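Local coordinates for protein possible hydrolase (Mycobacterium tuberculosis, PDB 6WYN) that hydrolyses carboxylic esters, preferring those with short, straight alkyl chains, and is a serine esterase whose physiological substrate is unknown, at residues A53-V58 / V227-R232. Residues are numbered along the deposited sequence; the frame is centred on the assembly and turned at random.
Sequences AEQAGV and VKSLRR
The amine NZ of K228 meets E54 twice, once directly and once through a water. A weak salt bridge of 3.3 Å runs from NZ to OE2. Water 1 accepts from K228 NZ and donates to E54 OE1, each at 2.7 Å. It is a worked example of how polar side chains, rather than an apolar interface, can span two helices at the surface of an alpha/beta hydrolase: helix 49-55, ahead of the sheet's first strand 65-70, and helix 227-237, in the insertion between strands 174-178 and 273-278 and so probably part of the cap. The E54 chain reaches out extended, whereas that of K228 bends at its third torsion (chi3 88°), and the two meet at about a right angle. With the water bound to OE1 and the amine to OE2, both carboxylate oxygens have a partner.

Beside this pair, Q55 stretches toward the second helix with CG anti to its own N (chi1 -173°), and the two ends of its amide face different partners. Its OE1 accepts from T100 of helix 99-105 and lies 3.1 Å from R232 NH2, at the edge of the guanidinium; the two flat groups are turned 64° apart. R232 has its firmer partner in E51 of helix 49-55, whose carboxylate forms a salt bridge with NH1.

Helix 49-55 gives way to a Schellman motif at G57, whose positive phi accompanies the bonds G57 N to E54 O and V58 N to A53 O. R318 also donates to the carbonyls of E54 and Q55. At the nitrogen end of the Q55 amide, NE2 lies 3.2 Å from S229 OG, at an angle too poor for a hydrogen bond.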
loop_
_atom_site.group_PDB
_atom_site.type_symbol
_atom_site.label_atom_id
_atom_site.label_comp_id
_atom_site.label_asym_id
_atom_site.label_seq_id
_atom_site.Cartn_x
_atom_site.Cartn_y
_atom_site.Cartn_z
ATOM N N ALA A 53 -11.778 -13.315 -4.022
ATOM C CA ALA A 53 -12.804 -13.869 -3.100
ATOM C C ALA A 53 -12.366 -15.266 -2.573
ATOM O O ALA A 53 -12.464 -15.483 -1.395
ATOM C CB ALA A 53 -14.155 -13.920 -3.768
ATOM N N GLU A 54 -11.873 -16.161 -3.425
ATOM C CA GLU A 54 -11.387 -17.513 -3.024
ATOM C C GLU A 54 -10.204 -17.358 -2.033
ATOM O O GLU A 54 -10.272 -17.895 -0.925
ATOM C CB GLU A 54 -11.065 -18.249 -4.325
ATOM C CG GLU A 54 -10.456 -19.637 -4.186
ATOM C CD GLU A 54 -9.890 -20.221 -5.489
ATOM O OE1 GLU A 54 -9.646 -21.465 -5.538
ATOM O OE2 GLU A 54 -9.668 -19.440 -6.463
ATOM N N GLN A 55 -9.196 -16.549 -2.350
ATOM C CA GLN A 55 -8.063 -16.290 -1.414
ATOM C C GLN A 55 -8.587 -15.763 -0.078
ATOM O O GLN A 55 -8.003 -16.112 0.956
ATOM C CB GLN A 55 -7.026 -15.385 -2.060
ATOM C CG GLN A 55 -5.768 -15.201 -1.238
ATOM C CD GLN A 55 -4.747 -14.302 -1.913
ATOM O OE1 GLN A 55 -5.037 -13.195 -2.400
ATOM N NE2 GLN A 55 -3.501 -14.736 -1.881
ATOM N N ALA A 56 -9.660 -14.974 -0.066
ATOM C CA ALA A 56 -10.199 -14.434 1.193
ATOM C C ALA A 56 -11.104 -15.473 1.862
ATOM O O ALA A 56 -11.578 -15.176 2.969
ATOM C CB ALA A 56 -10.953 -13.151 0.942
ATOM N N GLY A 57 -11.439 -16.567 1.166
ATOM C CA GLY A 57 -12.343 -17.608 1.710
ATOM C C GLY A 57 -13.749 -17.066 1.881
ATOM O O GLY A 57 -14.377 -17.320 2.902
ATOM N N VAL A 58 -14.237 -16.262 0.943
ATOM C CA VAL A 58 -15.629 -15.734 1.026
ATOM C C VAL A 58 -16.318 -16.132 -0.267
ATOM O O VAL A 58 -15.619 -16.340 -1.292
ATOM C CB VAL A 58 -15.701 -14.213 1.247
ATOM C CG1 VAL A 58 -15.090 -13.803 2.584
ATOM C CG2 VAL A 58 -15.087 -13.454 0.084
ATOM N N VAL A 227 1.935 -19.255 -7.328
ATOM C CA VAL A 227 2.236 -18.516 -8.567
ATOM C C VAL A 227 0.939 -17.946 -9.167
ATOM O O VAL A 227 1.044 -17.024 -9.924
ATOM C CB VAL A 227 3.016 -19.398 -9.544
ATOM C CG1 VAL A 227 2.181 -20.583 -10.013
ATOM C CG2 VAL A 227 3.512 -18.619 -10.722
ATOM N N LYS A 228 -0.249 -18.412 -8.826
ATOM C CA LYS A 228 -1.465 -17.762 -9.386
ATOM C C LYS A 228 -1.638 -16.420 -8.648
ATOM O O LYS A 228 -1.904 -15.425 -9.334
ATOM C CB LYS A 228 -2.663 -18.704 -9.301
ATOM C CG LYS A 228 -3.951 -18.198 -9.946
ATOM C CD LYS A 228 -5.150 -19.176 -9.880
ATOM C CE LYS A 228 -5.968 -19.020 -8.617
ATOM N NZ LYS A 228 -7.353 -19.514 -8.802
ATOM N N SER A 229 -1.374 -16.362 -7.336
ATOM C CA SER A 229 -1.360 -15.081 -6.581
ATOM C C SER A 229 -0.277 -14.155 -7.142
ATOM O O SER A 229 -0.583 -12.973 -7.376
ATOM C CB SER A 229 -1.194 -15.301 -5.115
ATOM O OG SER A 229 -2.315 -16.003 -4.623
ATOM N N LEU A 230 0.935 -14.669 -7.394
ATOM C CA LEU A 230 2.021 -13.817 -7.952
ATOM C C LEU A 230 1.645 -13.269 -9.338
ATOM O O LEU A 230 1.918 -12.070 -9.594
ATOM C CB LEU A 230 3.328 -14.605 -8.025
ATOM C CG LEU A 230 3.920 -15.042 -6.683
ATOM C CD1 LEU A 230 5.237 -15.803 -6.899
ATOM C CD2 LEU A 230 4.128 -13.847 -5.741
ATOM N N ARG A 231 1.089 -14.118 -10.198
ATOM C CA ARG A 231 0.655 -13.769 -11.582
ATOM C C ARG A 231 -0.381 -12.627 -11.508
ATOM O O ARG A 231 -0.323 -11.693 -12.316
ATOM C CB ARG A 231 0.086 -15.040 -12.227
ATOM C CG ARG A 231 -0.443 -14.865 -13.640
ATOM C CD ARG A 231 -0.923 -16.153 -14.318
ATOM N NE ARG A 231 0.109 -17.200 -14.318
ATOM C CZ ARG A 231 1.072 -17.379 -15.248
ATOM N NH1 ARG A 231 1.159 -16.582 -16.309
ATOM N NH2 ARG A 231 1.946 -18.376 -15.109
ATOM N N ARG A 232 -1.338 -12.743 -10.583
ATOM C CA ARG A 232 -2.398 -11.708 -10.431
ATOM C C ARG A 232 -1.731 -10.384 -10.052
ATOM O O ARG A 232 -2.107 -9.344 -10.627
ATOM C CB ARG A 232 -3.373 -12.163 -9.342
ATOM C CG ARG A 232 -4.519 -11.207 -9.050
ATOM C CD ARG A 232 -5.760 -11.981 -8.650
ATOM N NE ARG A 232 -5.870 -12.286 -7.231
ATOM C CZ ARG A 232 -5.543 -13.443 -6.662
ATOM N NH1 ARG A 232 -5.058 -14.433 -7.392
ATOM N NH2 ARG A 232 -5.696 -13.604 -5.360
HETATM O O HOH W 1 -8.054 -21.891 -7.702
#